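Long-range contacts in Methylcobalamin\: coenzyme M methyltransferase (Methanosarcina mazei, PDB 4AY7), which transfers a methyl group from a methylated corrinoid to coenzyme M, a zinc-dependent step of methanogenesis: residues A[205-210]-A[239-244]; A[230-235]-A[259-264]; A[253-258]-A[280-285]. All coordinates share one frame; numbering follows the deposited sequence.

Interaction 1: A[205-210]-A[239-244]; sequences DVIAIA and VNSVTV
The peptide carbonyl of V242 receives I207 from the neighbouring strand within its own plane, the distance from I207 N to V242 O being 3.0 Å. S241 OG reaches the same oxygen from above that plane, 43° out of it, with S241 OG 2.8 Å from V242 O. Two donors therefore grip this acceptor from different directions. The serine hydroxyl gets there because OG sits between the backbone N and the carbonyl carbon (chi1 67°), which turns it back over the carbonyl of V242.

The carbonyl of I207 works in the reverse direction: V244 N donates to I207 O at 3.0 Å, and T243 CA adds a CA-H...O contact to I207 O of 3.1 Å. Next comes V244 O, which accepts from I209 N at 2.9 Å. The axes of 206-210 and 242-244 are inclined at 21°, and the ladder is that of parallel strands 206-210 and 242-246, joined by helix 221-238 in a beta-alpha-beta unit of the TIM barrel. Before the ladder begins, a water accepts from V242 N and donates to D205 O, bridging two backbone atoms too far apart to bond directly.

Side chains fall on two faces. V206 and V244 share one, with V206 CG1 4.0 Å from V244 CG2, and A208 CB lies against V244 CB. On the other, I207 CG1 rests 3.5 Å from S241 OG and meets V239 CG1 at 4.1 Å, the side chains of I207 and V239 crossing at about a right angle; M199 and V200 of helix 178-202 also pack on I207.

Directional peptide bonds thus fix the register of strand 242-246, whose last residue is the zinc ligand H246, while S241 OG gives V242 O a second donor.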
loop_
_atom_site.group_PDB
_atom_site.type_symbol
_atom_site.label_atom_id
_atom_site.label_comp_id
_atom_site.label_asym_id
_atom_site.label_seq_id
_atom_site.Cartn_x
_atom_site.Cartn_y
_atom_site.Cartn_z
ATOM N N ASP A 205 8.360 -9.332 -2.252
ATOM C CA ASP A 205 7.824 -10.063 -3.420
ATOM C C ASP A 205 6.841 -9.240 -4.221
ATOM O O ASP A 205 6.673 -9.455 -5.445
ATOM C CB ASP A 205 7.124 -11.346 -2.941
ATOM C CG ASP A 205 8.099 -12.303 -2.225
ATOM O OD1 ASP A 205 9.135 -12.763 -2.802
ATOM O OD2 ASP A 205 7.894 -12.518 -1.028
ATOM N N VAL A 206 6.130 -8.370 -3.507
ATOM C CA VAL A 206 5.162 -7.468 -4.086
ATOM C C VAL A 206 5.490 -6.090 -3.544
ATOM O O VAL A 206 5.769 -5.990 -2.354
ATOM C CB VAL A 206 3.762 -7.903 -3.605
ATOM C CG1 VAL A 206 2.711 -6.884 -4.068
ATOM C CG2 VAL A 206 3.451 -9.297 -4.102
ATOM N N ILE A 207 5.411 -5.039 -4.353
ATOM C CA ILE A 207 5.516 -3.676 -3.849
ATOM C C ILE A 207 4.121 -3.153 -4.047
ATOM O O ILE A 207 3.670 -3.161 -5.172
ATOM C CB ILE A 207 6.566 -2.752 -4.568
ATOM C CG1 ILE A 207 7.924 -3.447 -4.487
ATOM C CG2 ILE A 207 6.528 -1.351 -3.941
ATOM C CD1 ILE A 207 8.454 -3.631 -3.033
ATOM N N ALA A 208 3.507 -2.689 -2.965
ATOM C CA ALA A 208 2.233 -2.020 -2.949
ATOM C C ALA A 208 2.328 -0.543 -2.614
ATOM O O ALA A 208 2.761 -0.139 -1.484
ATOM C CB ALA A 208 1.336 -2.701 -1.942
ATOM N N ILE A 209 1.973 0.319 -3.574
ATOM C CA ILE A 209 2.061 1.713 -3.299
ATOM C C ILE A 209 0.708 2.275 -2.950
ATOM O O ILE A 209 -0.307 1.895 -3.515
ATOM C CB ILE A 209 2.722 2.504 -4.426
ATOM C CG1 ILE A 209 1.833 2.620 -5.639
ATOM C CG2 ILE A 209 4.116 1.904 -4.763
ATOM C CD1 ILE A 209 2.434 3.434 -6.781
ATOM N N ALA A 210 0.699 3.192 -2.021
ATOM C CA ALA A 210 -0.502 3.867 -1.630
ATOM C C ALA A 210 -0.350 5.293 -2.066
ATOM O O ALA A 210 0.583 5.970 -1.641
ATOM C CB ALA A 210 -0.750 3.723 -0.131
ATOM N N VAL A 239 10.010 -1.046 -11.764
ATOM C CA VAL A 239 10.124 -1.806 -10.518
ATOM C C VAL A 239 10.135 -3.302 -10.819
ATOM O O VAL A 239 9.244 -3.827 -11.517
ATOM C CB VAL A 239 8.984 -1.437 -9.577
ATOM C CG1 VAL A 239 8.961 -2.333 -8.332
ATOM C CG2 VAL A 239 9.184 0.004 -9.123
ATOM N N ASN A 240 11.132 -3.970 -10.266
ATOM C CA ASN A 240 11.465 -5.363 -10.592
ATOM C C ASN A 240 10.685 -6.393 -9.780
ATOM O O ASN A 240 11.238 -7.343 -9.273
ATOM C CB ASN A 240 13.001 -5.530 -10.472
ATOM C CG ASN A 240 13.706 -4.658 -11.516
ATOM O OD1 ASN A 240 13.294 -4.663 -12.648
ATOM N ND2 ASN A 240 14.635 -3.880 -11.135
ATOM N N SER A 241 9.385 -6.166 -9.640
ATOM C CA SER A 241 8.487 -7.167 -9.003
ATOM C C SER A 241 7.060 -6.904 -9.456
ATOM O O SER A 241 6.758 -5.847 -10.069
ATOM C CB SER A 241 8.519 -7.065 -7.454
ATOM O OG SER A 241 7.943 -5.830 -7.029
ATOM N N VAL A 242 6.198 -7.850 -9.103
ATOM C CA VAL A 242 4.779 -7.609 -9.069
ATOM C C VAL A 242 4.485 -6.397 -8.209
ATOM O O VAL A 242 5.141 -6.155 -7.161
ATOM C CB VAL A 242 4.024 -8.894 -8.629
ATOM C CG1 VAL A 242 2.554 -8.584 -8.288
ATOM C CG2 VAL A 242 4.216 -10.002 -9.710
ATOM N N THR A 243 3.637 -5.520 -8.759
ATOM C CA THR A 243 3.212 -4.315 -8.051
ATOM C C THR A 243 1.682 -4.203 -7.928
ATOM O O THR A 243 0.920 -4.769 -8.741
ATOM C CB THR A 243 3.737 -3.050 -8.727
ATOM O OG1 THR A 243 3.235 -3.023 -10.035
ATOM C CG2 THR A 243 5.284 -2.978 -8.807
ATOM N N VAL A 244 1.263 -3.395 -6.967
ATOM C CA VAL A 244 -0.123 -3.112 -6.649
ATOM C C VAL A 244 -0.273 -1.611 -6.394
ATOM O O VAL A 244 0.533 -0.997 -5.682
ATOM C CB VAL A 244 -0.602 -3.936 -5.410
ATOM C CG1 VAL A 244 -2.026 -3.591 -5.005
ATOM C CG2 VAL A 244 -0.587 -5.432 -5.694
HETATM O O HOH W 1 7.539 -10.152 -7.823
#

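Interaction 2: A[230-235]-A[259-264]; sequences SRLQKF and ADCGFE
L232 and F235 of helix 221-238 close on F263 in the tight part of this contact. L232 CB approaches the F263 ring at its edge and in its plane, 4.0 Å from F263 CE1. With CG anti to the carbonyl carbon (chi1 -69°), the F263 ring also puts CE1 within 3.6 Å of L232 O. The F235 side chain crosses that of F263 at about a right angle, with F235 CD1 3.8 Å from F263 CE2; I209 of the barrel strand lies against both rings. C261 SG fills in beside L232 CB at 4.0 Å. The contact joins the TIM barrel's outer helix to the loop leading into barrel strand 265-267.

The solvent side is polar and looser. Extended beyond CG, Q233 sends NE2 to D260 O at 2.9 Å. The bond is straight (166° at the hydrogen) and lies in the glutamine's amide plane, but NE2 stands above the carbonyl plane of D260. A water donates to Q233 O and weakly to C261 O.

Replacing Q233 by an alanine is likely to leave D260 O without this amide donor and to open a gap beside C261. The glutamine thus gives a loop carbonyl a directional partner, whereas the contact around F263 rests on apolar packing.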
loop_
_atom_site.group_PDB
_atom_site.type_symbol
_atom_site.label_atom_id
_atom_site.label_comp_id
_atom_site.label_asym_id
_atom_site.label_seq_id
_atom_site.Cartn_x
_atom_site.Cartn_y
_atom_site.Cartn_z
ATOM N N SER A 230 1.264 8.865 -16.399
ATOM C CA SER A 230 2.583 8.559 -16.973
ATOM C C SER A 230 3.650 8.237 -15.959
ATOM O O SER A 230 4.490 7.338 -16.221
ATOM C CB SER A 230 3.091 9.642 -17.971
ATOM O OG SER A 230 3.285 10.852 -17.257
ATOM N N ARG A 231 3.599 8.887 -14.779
ATOM C CA ARG A 231 4.546 8.559 -13.776
ATOM C C ARG A 231 4.258 7.237 -13.140
ATOM O O ARG A 231 5.175 6.465 -12.856
ATOM C CB ARG A 231 4.697 9.696 -12.711
ATOM C CG ARG A 231 5.484 10.917 -13.192
ATOM C CD ARG A 231 4.669 11.920 -14.029
ATOM N NE ARG A 231 5.540 12.929 -14.626
ATOM C CZ ARG A 231 5.166 13.888 -15.453
ATOM N NH1 ARG A 231 3.922 14.023 -15.860
ATOM N NH2 ARG A 231 6.117 14.677 -15.978
ATOM N N LEU A 232 2.992 6.979 -12.849
ATOM C CA LEU A 232 2.596 5.631 -12.296
ATOM C C LEU A 232 2.966 4.490 -13.260
ATOM O O LEU A 232 3.554 3.494 -12.814
ATOM C CB LEU A 232 1.112 5.630 -11.992
ATOM C CG LEU A 232 0.721 6.544 -10.836
ATOM C CD1 LEU A 232 -0.804 6.811 -10.762
ATOM C CD2 LEU A 232 1.210 5.975 -9.491
ATOM N N GLN A 233 2.723 4.687 -14.578
ATOM C CA GLN A 233 3.236 3.782 -15.625
ATOM C C GLN A 233 4.743 3.581 -15.574
ATOM O O GLN A 233 5.218 2.435 -15.670
ATOM C CB GLN A 233 2.867 4.287 -17.010
ATOM C CG GLN A 233 1.402 4.062 -17.280
ATOM C CD GLN A 233 0.885 4.738 -18.555
ATOM O OE1 GLN A 233 1.363 5.793 -18.952
ATOM N NE2 GLN A 233 -0.124 4.154 -19.157
ATOM N N LYS A 234 5.490 4.665 -15.349
ATOM C CA LYS A 234 6.946 4.550 -15.298
ATOM C C LYS A 234 7.370 3.778 -14.076
ATOM O O LYS A 234 8.319 2.962 -14.124
ATOM C CB LYS A 234 7.599 5.900 -15.306
ATOM C CG LYS A 234 9.109 5.856 -15.389
ATOM C CD LYS A 234 9.627 7.285 -15.296
ATOM C CE LYS A 234 11.131 7.377 -15.538
ATOM N NZ LYS A 234 11.471 6.579 -16.762
ATOM N N PHE A 235 6.696 4.045 -12.939
ATOM C CA PHE A 235 6.998 3.259 -11.752
ATOM C C PHE A 235 6.802 1.761 -11.960
ATOM O O PHE A 235 7.703 0.939 -11.657
ATOM C CB PHE A 235 6.081 3.729 -10.606
ATOM C CG PHE A 235 6.305 3.001 -9.322
ATOM C CD1 PHE A 235 5.615 1.866 -9.036
ATOM C CD2 PHE A 235 7.226 3.506 -8.376
ATOM C CE1 PHE A 235 5.795 1.194 -7.831
ATOM C CE2 PHE A 235 7.443 2.837 -7.188
ATOM C CZ PHE A 235 6.724 1.654 -6.924
ATOM N N ALA A 259 -6.274 1.130 -14.414
ATOM C CA ALA A 259 -6.093 -0.171 -14.987
ATOM C C ALA A 259 -5.140 -0.156 -16.155
ATOM O O ALA A 259 -4.627 -1.203 -16.506
ATOM C CB ALA A 259 -7.451 -0.813 -15.367
ATOM N N ASP A 260 -4.916 1.015 -16.752
ATOM C CA ASP A 260 -3.902 1.202 -17.805
ATOM C C ASP A 260 -2.477 1.556 -17.289
ATOM O O ASP A 260 -1.603 1.831 -18.127
ATOM C CB ASP A 260 -4.353 2.349 -18.734
ATOM C CG ASP A 260 -5.553 2.026 -19.582
ATOM O OD1 ASP A 260 -5.775 0.857 -19.954
ATOM O OD2 ASP A 260 -6.310 2.970 -19.915
ATOM N N CYS A 261 -2.218 1.542 -15.959
ATOM C CA CYS A 261 -0.923 2.059 -15.449
ATOM C C CYS A 261 0.138 0.974 -15.343
ATOM O O CYS A 261 1.268 1.270 -14.976
ATOM C CB CYS A 261 -1.047 2.773 -14.140
ATOM S SG CYS A 261 -2.000 4.313 -14.142
ATOM N N GLY A 262 -0.225 -0.273 -15.629
ATOM C CA GLY A 262 0.774 -1.328 -15.616
ATOM C C GLY A 262 1.041 -2.069 -14.336
ATOM O O GLY A 262 1.943 -2.897 -14.280
ATOM N N PHE A 263 0.205 -1.842 -13.341
ATOM C CA PHE A 263 0.269 -2.595 -12.100
ATOM C C PHE A 263 -0.488 -3.885 -12.255
ATOM O O PHE A 263 -1.542 -3.876 -12.852
ATOM C CB PHE A 263 -0.378 -1.773 -10.983
ATOM C CG PHE A 263 0.417 -0.557 -10.615
ATOM C CD1 PHE A 263 0.257 0.616 -11.364
ATOM C CD2 PHE A 263 1.274 -0.556 -9.509
ATOM C CE1 PHE A 263 0.990 1.762 -11.055
ATOM C CE2 PHE A 263 1.996 0.577 -9.191
ATOM C CZ PHE A 263 1.867 1.744 -9.966
ATOM N N GLU A 264 0.031 -4.972 -11.718
ATOM C CA GLU A 264 -0.730 -6.212 -11.706
ATOM C C GLU A 264 -2.065 -6.064 -11.021
ATOM O O GLU A 264 -3.063 -6.594 -11.504
ATOM C CB GLU A 264 0.044 -7.307 -11.016
ATOM C CG GLU A 264 1.060 -7.954 -11.919
ATOM C CD GLU A 264 2.312 -7.207 -12.156
ATOM O OE1 GLU A 264 2.501 -6.177 -11.489
ATOM O OE2 GLU A 264 3.107 -7.661 -13.062
HETATM O O HOH W 2 3.944 0.235 -16.844
#

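Interaction 3: A[253-258]-A[280-285]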
loop_
_atom_site.group_PDB
_atom_site.type_symbol
_atom_site.label_atom_id
_atom_site.label_comp_id
_atom_site.label_asym_id
_atom_site.label_seq_id
_atom_site.Cartn_x
_atom_site.Cartn_y
_atom_site.Cartn_z
ATOM N N PRO A 253 -13.969 7.552 -11.174
ATOM C CA PRO A 253 -13.744 8.386 -12.391
ATOM C C PRO A 253 -12.368 8.210 -13.026
ATOM O O PRO A 253 -12.179 8.598 -14.170
ATOM C CB PRO A 253 -13.965 9.803 -11.907
ATOM C CG PRO A 253 -14.732 9.671 -10.601
ATOM C CD PRO A 253 -14.385 8.351 -10.001
ATOM N N ILE A 254 -11.505 7.450 -12.367
ATOM C CA ILE A 254 -10.206 7.107 -12.865
ATOM C C ILE A 254 -9.856 5.654 -12.794
ATOM O O ILE A 254 -8.755 5.288 -13.186
ATOM C CB ILE A 254 -9.056 7.871 -12.065
ATOM C CG1 ILE A 254 -8.978 7.486 -10.560
ATOM C CG2 ILE A 254 -9.146 9.389 -12.298
ATOM C CD1 ILE A 254 -7.690 7.959 -9.870
ATOM N N LEU A 255 -10.781 4.819 -12.309
ATOM C CA LEU A 255 -10.549 3.384 -12.207
ATOM C C LEU A 255 -10.052 2.778 -13.506
ATOM O O LEU A 255 -9.109 2.011 -13.485
ATOM C CB LEU A 255 -11.815 2.674 -11.714
ATOM C CG LEU A 255 -11.622 1.234 -11.285
ATOM C CD1 LEU A 255 -10.484 1.126 -10.247
ATOM C CD2 LEU A 255 -12.952 0.692 -10.721
ATOM N N SER A 256 -10.696 3.096 -14.627
ATOM C CA SER A 256 -10.273 2.551 -15.935
ATOM C C SER A 256 -8.855 3.039 -16.335
ATOM O O SER A 256 -8.049 2.264 -16.797
ATOM C CB SER A 256 -11.317 2.875 -17.039
ATOM O OG SER A 256 -10.975 2.230 -18.237
ATOM N N ASP A 257 -8.516 4.258 -15.948
ATOM C CA ASP A 257 -7.171 4.845 -16.169
ATOM C C ASP A 257 -6.157 4.177 -15.257
ATOM O O ASP A 257 -5.067 3.889 -15.711
ATOM C CB ASP A 257 -7.197 6.339 -15.945
ATOM C CG ASP A 257 -8.154 7.051 -16.858
ATOM O OD1 ASP A 257 -7.897 6.971 -18.059
ATOM O OD2 ASP A 257 -9.152 7.680 -16.384
ATOM N N MET A 258 -6.524 3.880 -14.007
ATOM C CA MET A 258 -5.655 3.108 -13.139
ATOM C C MET A 258 -5.283 1.772 -13.740
ATOM O O MET A 258 -4.164 1.297 -13.586
ATOM C CB MET A 258 -6.353 2.891 -11.789
ATOM C CG MET A 258 -6.481 4.187 -10.931
ATOM S SD MET A 258 -7.540 4.002 -9.488
ATOM C CE MET A 258 -6.651 2.699 -8.629
ATOM N N GLU A 280 -15.875 -5.359 -13.753
ATOM C CA GLU A 280 -16.446 -4.996 -15.049
ATOM C C GLU A 280 -15.701 -3.824 -15.679
ATOM O O GLU A 280 -15.443 -3.828 -16.886
ATOM C CB GLU A 280 -17.942 -4.656 -14.992
ATOM C CG GLU A 280 -18.900 -5.873 -14.845
ATOM C CD GLU A 280 -20.402 -5.464 -14.832
ATOM O OE1 GLU A 280 -20.715 -4.357 -15.391
ATOM O OE2 GLU A 280 -21.269 -6.221 -14.268
ATOM N N VAL A 281 -15.350 -2.837 -14.842
ATOM C CA VAL A 281 -14.624 -1.639 -15.316
ATOM C C VAL A 281 -13.213 -2.001 -15.772
ATOM O O VAL A 281 -12.792 -1.615 -16.862
ATOM C CB VAL A 281 -14.602 -0.534 -14.266
ATOM C CG1 VAL A 281 -13.692 0.622 -14.714
ATOM C CG2 VAL A 281 -15.993 -0.046 -13.949
ATOM N N ILE A 282 -12.503 -2.785 -15.001
ATOM C CA ILE A 282 -11.138 -3.041 -15.306
ATOM C C ILE A 282 -10.886 -4.164 -16.268
ATOM O O ILE A 282 -9.840 -4.160 -16.912
ATOM C CB ILE A 282 -10.269 -3.200 -13.994
ATOM C CG1 ILE A 282 -10.456 -4.573 -13.355
ATOM C CG2 ILE A 282 -10.560 -2.034 -13.043
ATOM C CD1 ILE A 282 -9.732 -4.768 -12.028
ATOM N N GLY A 283 -11.825 -5.123 -16.415
ATOM C CA GLY A 283 -11.777 -6.036 -17.544
ATOM C C GLY A 283 -10.609 -6.968 -17.358
ATOM O O GLY A 283 -10.473 -7.597 -16.305
ATOM N N THR A 284 -9.788 -7.109 -18.368
ATOM C CA THR A 284 -8.635 -8.042 -18.312
ATOM C C THR A 284 -7.309 -7.273 -17.930
ATOM O O THR A 284 -6.245 -7.833 -17.803
ATOM C CB THR A 284 -8.465 -8.678 -19.716
ATOM O OG1 THR A 284 -7.978 -7.691 -20.642
ATOM C CG2 THR A 284 -9.830 -9.183 -20.250
ATOM N N ARG A 285 -7.415 -5.991 -17.705
ATOM C CA ARG A 285 -6.217 -5.137 -17.674
ATOM C C ARG A 285 -5.467 -5.158 -16.342
ATOM O O ARG A 285 -4.261 -4.867 -16.290
ATOM C CB ARG A 285 -6.590 -3.709 -18.072
ATOM C CG ARG A 285 -6.836 -3.586 -19.562
ATOM C CD ARG A 285 -7.321 -2.196 -19.868
ATOM N NE ARG A 285 -8.615 -1.933 -19.270
ATOM C CZ ARG A 285 -9.064 -0.766 -18.798
ATOM N NH1 ARG A 285 -8.320 0.302 -18.839
ATOM N NH2 ARG A 285 -10.289 -0.643 -18.312
#
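The side chain of L255 crosses those of V281 and I282 obliquely, meeting the pair through its branch point: L255 CG is 4.1 Å from V281 CG1 and 3.9 Å from I282 CG2. L255 has CG anti to its backbone nitrogen (chi1 -167°), a setting that places the branch against V281 and I282. V281 CG1 also reaches beyond the leucine, lying 4.0 Å from S256 CB, so this one methyl touches both consecutive residues of the other helix.

The two segments belong to neighbouring helices, 252-259 and 275-282, packed side by side around the barrel of this TIM-barrel protein. A type II' turn from I282 to R285 follows the second helix, with G283 at positive phi, and brings the arginine back beside the first.

R285 bends at chi3 (-65°) and lays its guanidinium beside S256. R285 NH2 donates to S256 OG at 3.0 Å, the hydroxyl standing 16° out of the guanidinium plane, while R285 NH1 makes a bent, weak bond of 2.8 Å to S256 O. V281 O lies at the edge of the same group, in its plane, and takes a weak bond from R285 NH2. Outside these two segments, R285 NH1 has its main partner in the carboxylate of D260, the residue after helix 252-259, which would be expected to hold the guanidinium where it can bridge the serine and the valine carbonyl.

The contacts step outward from the barrel. The centre of interaction 1, within the parallel sheet, lies about 9 Å from the centre of the chain, against about 15 Å for interaction 2 and 18 Å for interaction 3. Centre to centre, 1 and 2 are about 11 Å apart, 2 and 3 about 12 Å, and 1 and 3 about 18 Å. The segments of 1 and 2 alternate along the chain, as do those of 2 and 3, whereas 1 closes before 3 opens. E264 OE1 probably accepts from T243 N, and a D260–R285 salt bridge ties 2 to 3. Interactions 1 and 3 do not touch, so interaction 2 connects the strand leading to H246 with helices 252-259 and 275-282.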